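Local coordinates for protein endo-alpha-mannosidase (Bacteroides thetaiotaomicron, PDB 4ACY) that probably hydrolyses internal alpha-mannosidic linkages of N-glycans, as an endo-acting glycoside hydrolase of family GH99 built on a TIM-barrel fold, at residues A[150-155]-A[191-196]; A[221-226]-A[241-246]. All blocks are in the same frame, centred on the assembly; numbering follows the deposited sequence.

Contact 1 (A[150-155]-A[191-196]); sequences CFHIEP and FIYDSY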
ATOM      1  N   CYS A 150      -7.567   5.646   4.376  1.00 15.42           N
ATOM      2  CA  CYS A 150      -7.944   4.415   5.055  1.00 15.16           C
ATOM      3  C   CYS A 150      -6.677   3.770   5.590  1.00 14.58           C
ATOM      4  O   CYS A 150      -5.593   4.354   5.496  1.00 14.21           O
ATOM      5  CB  CYS A 150      -8.727   3.481   4.113  1.00 15.61           C
ATOM      6  SG  CYS A 150      -7.774   2.793   2.736  1.00 16.01           S
ATOM      7  N   PHE A 151      -6.797   2.572   6.160  1.00 14.51           N
ATOM      8  CA  PHE A 151      -5.691   2.015   6.926  1.00 14.45           C
ATOM      9  C   PHE A 151      -5.301   0.633   6.458  1.00 14.30           C
ATOM     10  O   PHE A 151      -6.169  -0.172   6.100  1.00 14.07           O
ATOM     11  CB  PHE A 151      -6.035   2.037   8.426  1.00 14.91           C
ATOM     12  CG  PHE A 151      -6.106   3.425   8.975  1.00 15.27           C
ATOM     13  CD1 PHE A 151      -7.208   4.247   8.698  1.00 15.46           C
ATOM     14  CD2 PHE A 151      -5.051   3.936   9.719  1.00 15.63           C
ATOM     15  CE1 PHE A 151      -7.249   5.578   9.161  1.00 15.50           C
ATOM     16  CE2 PHE A 151      -5.082   5.248  10.191  1.00 15.89           C
ATOM     17  CZ  PHE A 151      -6.181   6.069   9.912  1.00 15.70           C
ATOM     18  N   HIS A 152      -3.985   0.401   6.451  1.00 13.41           N
ATOM     19  CA  HIS A 152      -3.379  -0.842   6.002  1.00 13.26           C
ATOM     20  C   HIS A 152      -2.764  -1.505   7.226  1.00 13.52           C
ATOM     21  O   HIS A 152      -1.717  -1.082   7.703  1.00 13.67           O
ATOM     22  CB  HIS A 152      -2.294  -0.514   4.954  1.00 12.69           C
ATOM     23  CG  HIS A 152      -1.808  -1.708   4.185  1.00 12.85           C
ATOM     24  ND1 HIS A 152      -0.762  -1.631   3.297  1.00 12.85           N
ATOM     25  CD2 HIS A 152      -2.241  -2.991   4.145  1.00 13.09           C
ATOM     26  CE1 HIS A 152      -0.562  -2.818   2.742  1.00 12.94           C
ATOM     27  NE2 HIS A 152      -1.444  -3.666   3.245  1.00 12.54           N
ATOM     28  N   ILE A 153      -3.453  -2.502   7.771  1.00 13.79           N
ATOM     29  CA  ILE A 153      -3.038  -3.121   9.035  1.00 14.09           C
ATOM     30  C   ILE A 153      -1.896  -4.103   8.811  1.00 14.18           C
ATOM     31  O   ILE A 153      -2.054  -5.120   8.127  1.00 14.47           O
ATOM     32  CB  ILE A 153      -4.222  -3.815   9.731  1.00 14.76           C
ATOM     33  CG1 ILE A 153      -5.385  -2.830   9.884  1.00 15.01           C
ATOM     34  CG2 ILE A 153      -3.803  -4.425  11.103  1.00 14.50           C
ATOM     35  CD1 ILE A 153      -5.133  -1.670  10.834  1.00 16.32           C
ATOM     36  N   GLU A 154      -0.750  -3.784   9.404  1.00 14.35           N
ATOM     37  CA  GLU A 154       0.482  -4.517   9.123  1.00 14.72           C
ATOM     38  C   GLU A 154       0.686  -5.627  10.151  1.00 15.07           C
ATOM     39  O   GLU A 154      -0.053  -5.673  11.135  1.00 15.25           O
ATOM     40  CB  GLU A 154       1.670  -3.564   9.108  1.00 14.97           C
ATOM     41  CG  GLU A 154       1.542  -2.468   8.034  1.00 15.16           C
ATOM     42  CD  GLU A 154       1.928  -2.934   6.648  1.00 15.69           C
ATOM     43  OE1 GLU A 154       2.298  -4.123   6.474  1.00 15.84           O
ATOM     44  OE2 GLU A 154       1.869  -2.085   5.713  1.00 16.14           O
ATOM     45  N   PRO A 155       1.663  -6.533   9.913  1.00 15.50           N
ATOM     46  CA  PRO A 155       1.907  -7.635  10.871  1.00 16.15           C
ATOM     47  C   PRO A 155       2.733  -7.187  12.070  1.00 17.37           C
ATOM     48  O   PRO A 155       3.917  -7.514  12.182  1.00 17.94           O
ATOM     49  CB  PRO A 155       2.657  -8.688  10.026  1.00 15.82           C
ATOM     50  CG  PRO A 155       2.540  -8.228   8.589  1.00 15.36           C
ATOM     51  CD  PRO A 155       2.431  -6.736   8.674  1.00 15.43           C
ATOM     52  N   PHE A 191      -7.372  -2.771   4.774  1.00 14.67           N
ATOM     53  CA  PHE A 191      -6.564  -3.835   4.172  1.00 14.32           C
ATOM     54  C   PHE A 191      -5.782  -4.486   5.290  1.00 14.25           C
ATOM     55  O   PHE A 191      -5.346  -3.816   6.231  1.00 14.33           O
ATOM     56  CB  PHE A 191      -5.575  -3.280   3.140  1.00 14.01           C
ATOM     57  CG  PHE A 191      -6.224  -2.708   1.906  1.00 14.35           C
ATOM     58  CD1 PHE A 191      -6.500  -3.511   0.824  1.00 14.00           C
ATOM     59  CD2 PHE A 191      -6.548  -1.349   1.839  1.00 14.50           C
ATOM     60  CE1 PHE A 191      -7.091  -2.988  -0.352  1.00 14.38           C
ATOM     61  CE2 PHE A 191      -7.141  -0.810   0.689  1.00 14.68           C
ATOM     62  CZ  PHE A 191      -7.432  -1.629  -0.402  1.00 14.83           C
ATOM     63  N   ILE A 192      -5.627  -5.803   5.212  1.00 14.27           N
ATOM     64  CA  ILE A 192      -4.897  -6.524   6.244  1.00 14.69           C
ATOM     65  C   ILE A 192      -3.769  -7.318   5.591  1.00 14.76           C
ATOM     66  O   ILE A 192      -3.991  -8.356   4.965  1.00 14.43           O
ATOM     67  CB  ILE A 192      -5.799  -7.449   7.090  1.00 15.26           C
ATOM     68  CG1 ILE A 192      -7.001  -6.691   7.670  1.00 15.68           C
ATOM     69  CG2 ILE A 192      -4.966  -8.070   8.221  1.00 14.70           C
ATOM     70  CD1 ILE A 192      -8.044  -7.614   8.367  1.00 15.84           C
ATOM     71  N   TYR A 193      -2.554  -6.806   5.735  1.00 14.77           N
ATOM     72  CA  TYR A 193      -1.383  -7.398   5.091  1.00 15.09           C
ATOM     73  C   TYR A 193      -1.015  -8.742   5.727  1.00 15.24           C
ATOM     74  O   TYR A 193      -1.053  -8.893   6.958  1.00 15.39           O
ATOM     75  CB  TYR A 193      -0.220  -6.402   5.126  1.00 15.41           C
ATOM     76  CG  TYR A 193       1.054  -6.913   4.483  1.00 15.79           C
ATOM     77  CD1 TYR A 193       1.313  -6.699   3.131  1.00 16.34           C
ATOM     78  CD2 TYR A 193       2.018  -7.566   5.239  1.00 16.49           C
ATOM     79  CE1 TYR A 193       2.516  -7.166   2.536  1.00 16.57           C
ATOM     80  CE2 TYR A 193       3.201  -8.026   4.664  1.00 16.68           C
ATOM     81  CZ  TYR A 193       3.443  -7.822   3.319  1.00 17.05           C
ATOM     82  OH  TYR A 193       4.632  -8.282   2.751  1.00 17.34           O
ATOM     83  N   ASP A 194      -0.699  -9.722   4.874  1.00 15.58           N
ATOM     84  CA  ASP A 194      -0.341 -11.074   5.321  1.00 16.24           C
ATOM     85  C   ASP A 194      -1.406 -11.612   6.292  1.00 16.25           C
ATOM     86  O   ASP A 194      -1.098 -12.285   7.275  1.00 16.42           O
ATOM     87  CB  ASP A 194       1.062 -11.088   5.974  1.00 16.65           C
ATOM     88  CG  ASP A 194       2.200 -11.207   4.950  1.00 17.42           C
ATOM     89  OD1 ASP A 194       1.935 -11.198   3.730  1.00 17.89           O
ATOM     90  OD2 ASP A 194       3.372 -11.289   5.377  1.00 17.63           O
ATOM     91  N   SER A 195      -2.672 -11.313   6.015  1.00 16.68           N
ATOM     92  CA  SER A 195      -3.734 -11.752   6.919  1.00 17.73           C
ATOM     93  C   SER A 195      -3.786 -13.271   7.035  1.00 18.42           C
ATOM     94  O   SER A 195      -4.232 -13.804   8.057  1.00 19.06           O
ATOM     95  CB  SER A 195      -5.088 -11.229   6.461  1.00 17.53           C
ATOM     96  OG  SER A 195      -5.317 -11.539   5.109  1.00 17.86           O
ATOM     97  N   TYR A 196      -3.343 -13.949   5.983  1.00 19.35           N
ATOM     98  CA  TYR A 196      -3.377 -15.412   5.913  1.00 20.79           C
ATOM     99  C   TYR A 196      -2.525 -16.086   6.982  1.00 20.99           C
ATOM    100  O   TYR A 196      -2.646 -17.308   7.192  1.00 21.56           O
ATOM    101  CB  TYR A 196      -2.951 -15.897   4.526  1.00 21.03           C
ATOM    102  CG  TYR A 196      -1.555 -15.486   4.149  1.00 21.60           C
ATOM    103  CD1 TYR A 196      -0.450 -16.214   4.587  1.00 21.65           C
ATOM    104  CD2 TYR A 196      -1.337 -14.350   3.365  1.00 22.13           C
ATOM    105  CE1 TYR A 196       0.833 -15.835   4.251  1.00 22.11           C
ATOM    106  CE2 TYR A 196      -0.054 -13.951   3.026  1.00 22.10           C
ATOM    107  CZ  TYR A 196       1.024 -14.701   3.469  1.00 22.27           C
ATOM    108  OH  TYR A 196       2.300 -14.329   3.131  1.00 22.86           O
TER

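Contact 2 (A[221-226]-A[241-246]); sequences DGLFIG and CMDGFY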
ATOM      1  N   ASP A 221     -17.767  -1.740  12.562  1.00 20.02           N
ATOM      2  CA  ASP A 221     -17.937  -2.555  11.374  1.00 20.05           C
ATOM      3  C   ASP A 221     -17.338  -1.822  10.172  1.00 19.97           C
ATOM      4  O   ASP A 221     -17.064  -0.621  10.230  1.00 21.10           O
ATOM      5  CB  ASP A 221     -19.429  -2.869  11.130  1.00 20.00           C
ATOM      6  CG  ASP A 221     -19.635  -4.162  10.375  1.00 20.39           C
ATOM      7  OD1 ASP A 221     -18.657  -4.704   9.815  1.00 20.39           O
ATOM      8  OD2 ASP A 221     -20.777  -4.653  10.329  1.00 19.84           O
ATOM      9  N   GLY A 222     -17.147  -2.546   9.083  1.00 19.78           N
ATOM     10  CA  GLY A 222     -16.602  -1.951   7.874  1.00 19.42           C
ATOM     11  C   GLY A 222     -16.329  -3.033   6.864  1.00 18.97           C
ATOM     12  O   GLY A 222     -16.934  -4.099   6.907  1.00 18.98           O
ATOM     13  N   LEU A 223     -15.428  -2.736   5.938  1.00 18.14           N
ATOM     14  CA  LEU A 223     -15.070  -3.670   4.895  1.00 17.63           C
ATOM     15  C   LEU A 223     -13.634  -4.080   5.163  1.00 17.10           C
ATOM     16  O   LEU A 223     -12.728  -3.247   5.165  1.00 16.70           O
ATOM     17  CB  LEU A 223     -15.186  -3.004   3.526  1.00 18.00           C
ATOM     18  CG  LEU A 223     -16.600  -2.640   3.040  1.00 18.37           C
ATOM     19  CD1 LEU A 223     -16.501  -1.654   1.892  1.00 19.31           C
ATOM     20  CD2 LEU A 223     -17.432  -3.870   2.637  1.00 19.49           C
ATOM     21  N   PHE A 224     -13.449  -5.363   5.425  1.00 16.70           N
ATOM     22  CA  PHE A 224     -12.147  -5.904   5.772  1.00 16.43           C
ATOM     23  C   PHE A 224     -11.641  -6.768   4.639  1.00 16.15           C
ATOM     24  O   PHE A 224     -12.283  -7.733   4.221  1.00 15.49           O
ATOM     25  CB  PHE A 224     -12.271  -6.661   7.092  1.00 16.48           C
ATOM     26  CG  PHE A 224     -12.800  -5.794   8.196  1.00 16.50           C
ATOM     27  CD1 PHE A 224     -11.959  -4.899   8.850  1.00 16.51           C
ATOM     28  CD2 PHE A 224     -14.161  -5.825   8.532  1.00 16.40           C
ATOM     29  CE1 PHE A 224     -12.456  -4.061   9.846  1.00 16.49           C
ATOM     30  CE2 PHE A 224     -14.661  -5.000   9.528  1.00 16.36           C
ATOM     31  CZ  PHE A 224     -13.811  -4.119  10.194  1.00 16.62           C
ATOM     32  N   ILE A 225     -10.464  -6.394   4.148  1.00 15.72           N
ATOM     33  CA  ILE A 225      -9.923  -6.905   2.912  1.00 15.22           C
ATOM     34  C   ILE A 225      -8.635  -7.657   3.217  1.00 15.46           C
ATOM     35  O   ILE A 225      -7.625  -7.054   3.604  1.00 15.30           O
ATOM     36  CB  ILE A 225      -9.631  -5.724   1.908  1.00 15.12           C
ATOM     37  CG1 ILE A 225     -10.867  -4.811   1.733  1.00 15.24           C
ATOM     38  CG2 ILE A 225      -9.086  -6.247   0.582  1.00 15.19           C
ATOM     39  CD1 ILE A 225     -12.117  -5.487   1.134  1.00 15.27           C
ATOM     40  N   GLY A 226      -8.672  -8.977   3.039  1.00 15.42           N
ATOM     41  CA  GLY A 226      -7.495  -9.821   3.315  1.00 15.73           C
ATOM     42  C   GLY A 226      -6.567 -10.007   2.129  1.00 16.00           C
ATOM     43  O   GLY A 226      -6.973  -9.897   0.971  1.00 15.95           O
ATOM     44  N   CYS A 241     -14.766 -14.821   6.871  1.00 21.07           N
ATOM     45  CA  CYS A 241     -15.861 -13.839   6.880  1.00 21.56           C
ATOM     46  C   CYS A 241     -15.394 -12.422   6.541  1.00 21.44           C
ATOM     47  O   CYS A 241     -15.999 -11.432   6.960  1.00 20.81           O
ATOM     48  CB  CYS A 241     -16.631 -13.858   8.209  1.00 22.22           C
ATOM     49  SG  CYS A 241     -17.497 -15.430   8.456  1.00 24.52           S
HETATM   50  N   MSE A 242     -14.317 -12.335   5.766  1.00 21.67           N
HETATM   51  CA  MSE A 242     -13.868 -11.049   5.263  1.00 21.43           C
HETATM   52  C   MSE A 242     -14.756 -10.586   4.133  1.00 20.80           C
HETATM   53  O   MSE A 242     -15.460 -11.383   3.510  1.00 20.86           O
HETATM   54  CB  MSE A 242     -12.429 -11.150   4.789  1.00 22.80           C
HETATM   55  CG  MSE A 242     -11.551 -11.568   5.884  1.00 24.26           C
HETATM   56 SE   MSE A 242      -9.831 -12.096   5.193  1.00 29.35          SE
HETATM   57  CE  MSE A 242      -9.008 -10.963   6.463  1.00 25.36           C
ATOM     58  N   ASP A 243     -14.699  -9.291   3.851  1.00 19.94           N
ATOM     59  CA  ASP A 243     -15.535  -8.688   2.819  1.00 19.63           C
ATOM     60  C   ASP A 243     -14.918  -8.719   1.441  1.00 19.36           C
ATOM     61  O   ASP A 243     -15.603  -8.485   0.439  1.00 20.02           O
ATOM     62  CB  ASP A 243     -15.851  -7.254   3.222  1.00 19.37           C
ATOM     63  CG  ASP A 243     -16.535  -7.200   4.550  1.00 19.69           C
ATOM     64  OD1 ASP A 243     -17.769  -7.416   4.575  1.00 20.82           O
ATOM     65  OD2 ASP A 243     -15.850  -6.995   5.571  1.00 18.72           O
ATOM     66  N   GLY A 244     -13.619  -8.987   1.389  1.00 19.14           N
ATOM     67  CA  GLY A 244     -12.945  -9.032   0.114  1.00 17.43           C
ATOM     68  C   GLY A 244     -11.481  -9.383   0.231  1.00 17.25           C
ATOM     69  O   GLY A 244     -11.006  -9.800   1.294  1.00 16.94           O
ATOM     70  N   PHE A 245     -10.778  -9.200  -0.879  1.00 16.99           N
ATOM     71  CA  PHE A 245      -9.365  -9.597  -0.953  1.00 16.60           C
ATOM     72  C   PHE A 245      -8.556  -8.710  -1.882  1.00 15.96           C
ATOM     73  O   PHE A 245      -9.081  -8.172  -2.855  1.00 16.48           O
ATOM     74  CB  PHE A 245      -9.227 -11.069  -1.389  1.00 17.04           C
ATOM     75  CG  PHE A 245      -9.936 -11.403  -2.663  1.00 17.56           C
ATOM     76  CD1 PHE A 245     -11.297 -11.713  -2.654  1.00 18.08           C
ATOM     77  CD2 PHE A 245      -9.245 -11.457  -3.875  1.00 17.94           C
ATOM     78  CE1 PHE A 245     -11.965 -12.038  -3.850  1.00 18.05           C
ATOM     79  CE2 PHE A 245      -9.904 -11.792  -5.067  1.00 18.01           C
ATOM     80  CZ  PHE A 245     -11.264 -12.083  -5.048  1.00 17.79           C
ATOM     81  N   TYR A 246      -7.265  -8.570  -1.571  1.00 15.05           N
ATOM     82  CA  TYR A 246      -6.339  -7.809  -2.418  1.00 14.48           C
ATOM     83  C   TYR A 246      -5.066  -8.598  -2.603  1.00 14.21           C
ATOM     84  O   TYR A 246      -4.879  -9.630  -1.939  1.00 14.13           O
ATOM     85  CB  TYR A 246      -6.049  -6.404  -1.849  1.00 13.98           C
ATOM     86  CG  TYR A 246      -5.121  -6.319  -0.642  1.00 13.88           C
ATOM     87  CD1 TYR A 246      -5.414  -6.984   0.561  1.00 13.71           C
ATOM     88  CD2 TYR A 246      -3.966  -5.527  -0.691  1.00 13.70           C
ATOM     89  CE1 TYR A 246      -4.549  -6.882   1.678  1.00 13.57           C
ATOM     90  CE2 TYR A 246      -3.115  -5.389   0.417  1.00 13.35           C
ATOM     91  CZ  TYR A 246      -3.406  -6.084   1.598  1.00 13.55           C
ATOM     92  OH  TYR A 246      -2.594  -5.973   2.707  1.00 13.33           O
TER
HETATM   93  O   HOH W   1     -19.455  -5.004   6.176  1.00 29.59           O

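Contact 1 (A[150-155]-A[191-196])
F151 to I153 and F191 to Y193 are joined by a ladder of three backbone hydrogen bonds, the pattern of neighbouring parallel strands. F191 N donates to F151 O, I153 N to F191 O at 2.8 Å, and Y193 N to I153 O at 3.0 Å; the last extends the pairing one residue beyond strand 189-192.

Ring and aliphatic contacts follow. The imidazole of H152, swung beside its own carbonyl carbon by a chi1 of -167°, leans over the neighbouring strand, where CD2 lies 3.5 Å from F191 CB and NE2 3.5 Å from Y193 CB. P155 CG meets the edge of the Y193 ring at CD2, 3.5 Å away, a place suited to a rigid apolar ring. C150 SG approaches the edge of the F191 ring, 4.2 Å from CE2, a sulfur-aromatic contact.

The strongest polar partners of H152 and E154 lie outside the two segments: Y246 OH for H152 NE2, T123 OG1 for E154 OE2. E154 OE1 lies 3.6 Å from Y193 CG, the carboxylate and ring planes 47° apart, and OE2 sits above one imidazole face, offset toward the rim. Backbone bonds thus set the strand positions, while Y246 and T123 hold the imidazole and carboxylate.

Contact 2 (A[221-226]-A[241-246])
D243 OD2 is gripped by F224 N and by R216 NH2. The F224 N-H reaches it on its anti side at 2.9 Å in a nearly straight bond (170°), and R216 adds a salt bridge. Aspartate suits this place because its short side chain, with CG anti to its own carbonyl carbon (chi1 -58°), runs alongside that of F224 and accepts an amide that strand pairing has not yet reached. The two bonds hold OD2 in place, and the arginine probably keeps the carboxylate ionised. L223 CD2 packs at 3.8 Å against D243 CB.

From there the backbone takes over. D243 N donates to F224 O at 2.9 Å, with G244 N a weak second donor to the same oxygen; G226 N then bonds to G244 O, and Y246 N to G226 O at 2.9 Å, in parallel pairing.

G226 and G244 meet bulky neighbours. The selenium of selenomethionine M242 (SE) lies 3.8 Å from G226 CA, so that this side chain packs directly on bare backbone; I225 CD1 likewise lies 3.8 Å from G244 CA. On the I225 side of the sheet, I225 CG2 touches Y246 CD1 at 3.7 Å, branched aliphatic against ring. A carboxylate thus starts the pairing of these two barrel strands, and glycines let large side chains close directly on the backbone.

Contact 1 closes before contact 2 opens along the chain, and their centres lie about 10 Å apart in one eight-stranded parallel barrel. The first joins strands 148-153 and 189-192 across helix 161-175, the second strands 223-227 and 244-246 across helix 235-239, so each belongs to a beta-alpha-beta unit. Strands 189-192 and 223-227 are neighbours, probably paired through I192 N and I225 O at 2.9 Å, which makes four consecutive strands continuous. Y246 OH lies 2.6 Å from H152 NE2, a probable hydrogen bond bridging the two contacts across the barrel interior. The region of H152, Y193 and Y246 lies toward the C-terminal strand ends, where TIM-barrel enzymes place their active sites, so it probably borders the catalytic pocket.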